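Local coordinates for anopheles Plasmodium-responsive Leucine-rich repeat protein 1B (Anopheles gambiae, PDB 4XGO) that probably acts in the mosquito's response to Plasmodium through protein–protein interaction with the partner LRIM1, the part here being its leucine-rich repeat domain, at residues A[281-286]-A[302-307]; A[60-65]-A[81-86]. All blocks are in the same frame, centred on the assembly; numbering follows the deposited sequence.

Contact 1 (A[281-286]-A[302-307])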
loop_
_atom_site.group_PDB
_atom_site.type_symbol
_atom_site.label_atom_id
_atom_site.label_comp_id
_atom_site.label_asym_id
_atom_site.label_seq_id
_atom_site.Cartn_x
_atom_site.Cartn_y
_atom_site.Cartn_z
ATOM N N HIS A 281 29.835 -2.943 -12.888
ATOM C CA HIS A 281 28.968 -2.281 -13.858
ATOM C C HIS A 281 29.464 -0.871 -14.227
ATOM O O HIS A 281 28.835 0.144 -13.932
ATOM C CB HIS A 281 27.501 -2.273 -13.371
ATOM C CG HIS A 281 26.881 -3.628 -13.340
ATOM N ND1 HIS A 281 26.986 -4.471 -12.256
ATOM C CD2 HIS A 281 26.175 -4.305 -14.276
ATOM C CE1 HIS A 281 26.339 -5.596 -12.511
ATOM N NE2 HIS A 281 25.861 -5.530 -13.740
ATOM N N ASN A 282 30.627 -0.843 -14.858
ATOM C CA ASN A 282 31.226 0.391 -15.369
ATOM C C ASN A 282 31.959 0.014 -16.673
ATOM O O ASN A 282 31.640 -1.016 -17.277
ATOM C CB ASN A 282 32.140 0.994 -14.306
ATOM C CG ASN A 282 31.392 1.790 -13.263
ATOM O OD1 ASN A 282 30.876 2.855 -13.568
ATOM N ND2 ASN A 282 31.381 1.314 -12.002
ATOM N N SER A 283 32.906 0.838 -17.120
ATOM C CA SER A 283 33.672 0.565 -18.329
ATOM C C SER A 283 35.164 0.651 -17.997
ATOM O O SER A 283 35.956 1.128 -18.785
ATOM C CB SER A 283 33.276 1.560 -19.409
ATOM O OG SER A 283 31.908 1.411 -19.781
ATOM N N ILE A 284 35.536 0.179 -16.815
ATOM C CA ILE A 284 36.898 0.365 -16.318
ATOM C C ILE A 284 37.847 -0.613 -17.031
ATOM O O ILE A 284 37.526 -1.778 -17.214
ATOM C CB ILE A 284 36.971 0.184 -14.801
ATOM C CG1 ILE A 284 36.128 1.270 -14.133
ATOM C CG2 ILE A 284 38.408 0.297 -14.304
ATOM C CD1 ILE A 284 35.747 0.932 -12.705
ATOM N N VAL A 285 39.009 -0.112 -17.439
ATOM C CA VAL A 285 39.986 -0.925 -18.175
ATOM C C VAL A 285 41.192 -1.272 -17.297
ATOM O O VAL A 285 41.657 -2.430 -17.257
ATOM C CB VAL A 285 40.437 -0.170 -19.449
ATOM C CG1 VAL A 285 41.579 -0.897 -20.170
ATOM C CG2 VAL A 285 39.247 0.052 -20.373
ATOM N N THR A 286 41.732 -0.257 -16.633
ATOM C CA THR A 286 42.802 -0.450 -15.675
ATOM C C THR A 286 42.418 0.232 -14.366
ATOM O O THR A 286 41.716 1.224 -14.356
ATOM C CB THR A 286 44.162 0.086 -16.188
ATOM O OG1 THR A 286 44.132 1.515 -16.289
ATOM C CG2 THR A 286 44.485 -0.495 -17.542
ATOM N N HIS A 302 31.464 -6.886 -14.864
ATOM C CA HIS A 302 30.827 -6.029 -15.853
ATOM C C HIS A 302 31.609 -4.730 -16.057
ATOM O O HIS A 302 31.074 -3.626 -15.866
ATOM C CB HIS A 302 29.382 -5.753 -15.462
ATOM C CG HIS A 302 28.560 -6.996 -15.422
ATOM N ND1 HIS A 302 27.808 -7.415 -16.500
ATOM C CD2 HIS A 302 28.431 -7.953 -14.474
ATOM C CE1 HIS A 302 27.215 -8.558 -16.200
ATOM N NE2 HIS A 302 27.575 -8.903 -14.977
ATOM N N ASN A 303 32.887 -4.910 -16.400
ATOM C CA ASN A 303 33.763 -3.816 -16.782
ATOM C C ASN A 303 34.411 -4.136 -18.125
ATOM O O ASN A 303 33.800 -4.843 -18.931
ATOM C CB ASN A 303 34.751 -3.502 -15.657
ATOM C CG ASN A 303 34.148 -2.567 -14.612
ATOM O OD1 ASN A 303 33.936 -1.386 -14.880
ATOM N ND2 ASN A 303 33.840 -3.090 -13.441
ATOM N N ASP A 304 35.588 -3.572 -18.406
ATOM C CA ASP A 304 36.290 -3.816 -19.669
ATOM C C ASP A 304 37.775 -4.033 -19.409
ATOM O O ASP A 304 38.632 -3.378 -20.008
ATOM C CB ASP A 304 36.089 -2.632 -20.612
ATOM C CG ASP A 304 34.676 -2.541 -21.123
ATOM O OD1 ASP A 304 34.309 -3.339 -22.021
ATOM O OD2 ASP A 304 33.924 -1.675 -20.631
ATOM N N TRP A 305 38.075 -4.986 -18.535
ATOM C CA TRP A 305 39.413 -5.116 -17.938
ATOM C C TRP A 305 40.514 -5.493 -18.910
ATOM O O TRP A 305 40.355 -6.388 -19.741
ATOM C CB TRP A 305 39.436 -6.202 -16.839
ATOM C CG TRP A 305 38.615 -5.860 -15.686
ATOM C CD1 TRP A 305 37.440 -6.449 -15.298
ATOM C CD2 TRP A 305 38.861 -4.808 -14.757
ATOM N NE1 TRP A 305 36.953 -5.830 -14.178
ATOM C CE2 TRP A 305 37.802 -4.817 -13.825
ATOM C CE3 TRP A 305 39.876 -3.860 -14.617
ATOM C CZ2 TRP A 305 37.717 -3.892 -12.784
ATOM C CZ3 TRP A 305 39.789 -2.944 -13.576
ATOM C CH2 TRP A 305 38.744 -2.985 -12.665
ATOM N N ASP A 306 41.648 -4.829 -18.746
ATOM C CA ASP A 306 42.925 -5.288 -19.288
ATOM C C ASP A 306 43.440 -6.401 -18.356
ATOM O O ASP A 306 43.452 -6.243 -17.128
ATOM C CB ASP A 306 43.863 -4.083 -19.331
ATOM C CG ASP A 306 45.278 -4.444 -19.601
ATOM O OD1 ASP A 306 45.612 -4.625 -20.795
ATOM O OD2 ASP A 306 46.061 -4.483 -18.633
ATOM N N CYS A 307 43.812 -7.547 -18.923
ATOM C CA CYS A 307 44.190 -8.706 -18.098
ATOM C C CYS A 307 45.382 -8.411 -17.190
ATOM O O CYS A 307 45.391 -8.813 -16.040
ATOM C CB CYS A 307 44.495 -9.935 -18.968
ATOM S SG CYS A 307 43.054 -10.661 -19.773
HETATM O O HOH W 1 31.456 -0.971 -21.544
#

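Contact 2 (A[60-65]-A[81-86])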
loop_
_atom_site.group_PDB
_atom_site.type_symbol
_atom_site.label_atom_id
_atom_site.label_comp_id
_atom_site.label_asym_id
_atom_site.label_seq_id
_atom_site.Cartn_x
_atom_site.Cartn_y
_atom_site.Cartn_z
ATOM N N ARG A 60 -9.977 14.047 6.161
ATOM C CA ARG A 60 -9.781 14.866 4.954
ATOM C C ARG A 60 -9.334 16.292 5.268
ATOM O O ARG A 60 -8.555 16.881 4.507
ATOM C CB ARG A 60 -11.073 14.869 4.135
ATOM C CG ARG A 60 -11.009 15.642 2.839
ATOM C CD ARG A 60 -10.165 14.974 1.774
ATOM N NE ARG A 60 -9.990 15.890 0.645
ATOM C CZ ARG A 60 -9.047 16.825 0.560
ATOM N NH1 ARG A 60 -8.148 16.985 1.531
ATOM N NH2 ARG A 60 -9.004 17.608 -0.516
ATOM N N TYR A 61 -9.838 16.845 6.371
ATOM C CA TYR A 61 -9.501 18.201 6.826
ATOM C C TYR A 61 -9.331 18.238 8.326
ATOM O O TYR A 61 -9.986 17.483 9.050
ATOM C CB TYR A 61 -10.632 19.193 6.503
ATOM C CG TYR A 61 -11.086 19.165 5.085
ATOM C CD1 TYR A 61 -10.324 19.752 4.081
ATOM C CD2 TYR A 61 -12.285 18.550 4.738
ATOM C CE1 TYR A 61 -10.743 19.720 2.758
ATOM C CE2 TYR A 61 -12.712 18.516 3.423
ATOM C CZ TYR A 61 -11.945 19.100 2.444
ATOM O OH TYR A 61 -12.379 19.055 1.138
ATOM N N LEU A 62 -8.456 19.126 8.790
ATOM C CA LEU A 62 -8.369 19.473 10.197
ATOM C C LEU A 62 -8.949 20.878 10.398
ATOM O O LEU A 62 -8.528 21.805 9.708
ATOM C CB LEU A 62 -6.923 19.498 10.669
ATOM C CG LEU A 62 -6.134 18.189 10.663
ATOM C CD1 LEU A 62 -4.696 18.500 11.042
ATOM C CD2 LEU A 62 -6.714 17.158 11.606
ATOM N N PRO A 63 -9.873 21.042 11.354
ATOM C CA PRO A 63 -10.291 22.411 11.691
ATOM C C PRO A 63 -9.109 23.217 12.244
ATOM O O PRO A 63 -8.305 22.679 12.988
ATOM C CB PRO A 63 -11.366 22.207 12.762
ATOM C CG PRO A 63 -11.739 20.765 12.700
ATOM C CD PRO A 63 -10.542 20.031 12.192
ATOM N N PRO A 64 -8.994 24.509 11.883
ATOM C CA PRO A 64 -7.781 25.265 12.256
ATOM C C PRO A 64 -7.508 25.345 13.760
ATOM O O PRO A 64 -6.337 25.402 14.162
ATOM C CB PRO A 64 -8.018 26.672 11.677
ATOM C CG PRO A 64 -9.290 26.620 10.910
ATOM C CD PRO A 64 -9.914 25.268 11.018
ATOM N N HIS A 65 -8.560 25.375 14.578
ATOM C CA HIS A 65 -8.394 25.521 16.030
ATOM C C HIS A 65 -8.635 24.214 16.808
ATOM O O HIS A 65 -8.801 24.221 18.022
ATOM C CB HIS A 65 -9.306 26.644 16.556
ATOM C CG HIS A 65 -9.093 27.964 15.875
ATOM N ND1 HIS A 65 -7.864 28.589 15.826
ATOM C CD2 HIS A 65 -9.949 28.772 15.213
ATOM C CE1 HIS A 65 -7.978 29.734 15.180
ATOM N NE2 HIS A 65 -9.230 29.862 14.786
ATOM N N ASN A 81 -3.753 9.209 6.339
ATOM C CA ASN A 81 -5.055 9.872 6.244
ATOM C C ASN A 81 -5.134 10.542 4.862
ATOM O O ASN A 81 -4.356 10.206 3.962
ATOM C CB ASN A 81 -5.219 10.855 7.396
ATOM C CG ASN A 81 -5.664 10.183 8.668
ATOM O OD1 ASN A 81 -6.832 9.787 8.793
ATOM N ND2 ASN A 81 -4.759 10.070 9.628
ATOM N N ASP A 82 -6.093 11.435 4.681
ATOM C CA ASP A 82 -6.352 12.014 3.375
ATOM C C ASP A 82 -6.175 13.526 3.371
ATOM O O ASP A 82 -6.817 14.222 2.600
ATOM C CB ASP A 82 -7.773 11.650 2.939
ATOM C CG ASP A 82 -7.962 10.160 2.787
ATOM O OD1 ASP A 82 -7.028 9.483 2.335
ATOM O OD2 ASP A 82 -9.046 9.654 3.104
ATOM N N LEU A 83 -5.274 14.041 4.189
ATOM C CA LEU A 83 -5.069 15.482 4.257
ATOM C C LEU A 83 -4.331 15.966 3.010
ATOM O O LEU A 83 -3.387 15.318 2.549
ATOM C CB LEU A 83 -4.273 15.862 5.494
ATOM C CG LEU A 83 -4.929 15.480 6.824
ATOM C CD1 LEU A 83 -3.876 15.555 7.896
ATOM C CD2 LEU A 83 -6.100 16.404 7.118
ATOM N N SER A 84 -4.788 17.089 2.453
ATOM C CA SER A 84 -4.095 17.729 1.324
ATOM C C SER A 84 -3.432 19.054 1.720
ATOM O O SER A 84 -2.545 19.536 1.020
ATOM C CB SER A 84 -5.033 17.906 0.125
ATOM O OG SER A 84 -6.216 18.575 0.502
ATOM N N SER A 85 -3.830 19.631 2.853
ATOM C CA SER A 85 -3.196 20.848 3.354
ATOM C C SER A 85 -3.388 20.967 4.856
ATOM O O SER A 85 -4.234 20.275 5.439
ATOM C CB SER A 85 -3.781 22.084 2.659
ATOM O OG SER A 85 -5.125 22.288 3.041
ATOM N N LEU A 86 -2.605 21.845 5.476
ATOM C CA LEU A 86 -2.805 22.185 6.882
ATOM C C LEU A 86 -3.292 23.624 6.944
ATOM O O LEU A 86 -2.757 24.477 6.239
ATOM C CB LEU A 86 -1.506 22.048 7.660
ATOM C CG LEU A 86 -0.924 20.630 7.673
ATOM C CD1 LEU A 86 0.401 20.597 8.403
ATOM C CD2 LEU A 86 -1.923 19.691 8.308
HETATM O O HOH W 2 -6.738 18.834 3.786
HETATM O O HOH W 3 -6.750 20.387 6.740
#

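Contact 1 (A[281-286]-A[302-307])
The imidazoles of H281 and H302 stack face over face, displaced from each other, their planes 7° apart and their centroids 4.2 Å from each other. NE2 of H281 sits 3.5 Å from CG of H302, over the rim of that ring, and CB of H302 reaches the face of the H281 ring in a CH-pi contact. H258 stacks on H281.

Deeper in, the amide of N303 points along the same direction as I284, and its OD1 accepts the I284 N-H at 3.0 Å in a fairly straight bond (166°), tilted from the amide plane. ND2 of N303 is spent on the backbone oxygens of L279 and L300, which fixes the rotation of the amide. This is the asparagine of the leucine-rich repeat; N282 bonds to L256, L279 and L261.

W305 keeps CG anti to its carbonyl carbon (chi1 -66°), which lays the six-membered ring alongside I284, CZ3 meeting CG2 at 3.6 Å, while its NE1 hydrogen-bonds to L300 O. The carboxylate of D304 is shared: OD2 accepts a hydrogen bond from a water that also lies 3.0 Å from S283 OG, and OD1 pairs with K330. D306 N donates almost linearly to V285 O, and its carboxylate caps S309 N.

Contact 2 (A[60-65]-A[81-86])
R60 reaches across to S84 with its guanidinium, NH1 donating to OG at 2.7 Å. The serine oxygen lies at the edge of the group, near its plane. A second, weak bond runs from the same NH1 to D82 O at 3.2 Å, so one nitrogen links both residues. The side chain leaves the backbone with CG opposite the backbone N (chi1 -178°) and then bends at chi2 (71°), a turn that brings the guanidinium back towards 81-86. On the serine, chi1 of 53° sets OG between the backbone N and the carbonyl carbon, which presents it to NH1 of R60. One face of the guanidinium has CE1 of Y61 above its centre.

Two waters fill in where the backbones diverge. One donates to R60 O at 2.8 Å and accepts from S84 N; the other accepts from L62 N and donates to S85 O.

The segments belong to successive leucine-rich repeats and are offset by three residues, R60 corresponding to S84 and L62 to L86; the buried leucines L62 and L83 face the solenoid interior. CD2 of L83 comes 3.6 Å from R60 O and 4.0 Å from CG of L62, the L62 and L83 side chains meeting at about a right angle. L62 also runs alongside L86, CD1 to CD2.

Behind this layer, N81 OD1 accepts the I59 N-H while its ND2 serves M54 O and L78 O. On the next turn, N105 OD1 receives the L83 N-H.

How the contacts relate
From the N terminus the chain first reaches contact 2, where 81-86 returns beside 60-65 after 15 intervening residues that include strand 75-77. It then winds through the parallel strands from 99-101 to 276-278 before contact 1 joins 281-286 to 302-307, closing an equally short loop that holds strand 297-299. The two loops follow in series, neither nesting nor crossing, and their centres stand about 54 Å apart on opposite sides of the chain's centre. Both tie neighbouring turns of the solenoid together, but contact 2 lies among its early repeats, whereas contact 1 leads into helix 307-316 and the disulfide-linked C-terminal region.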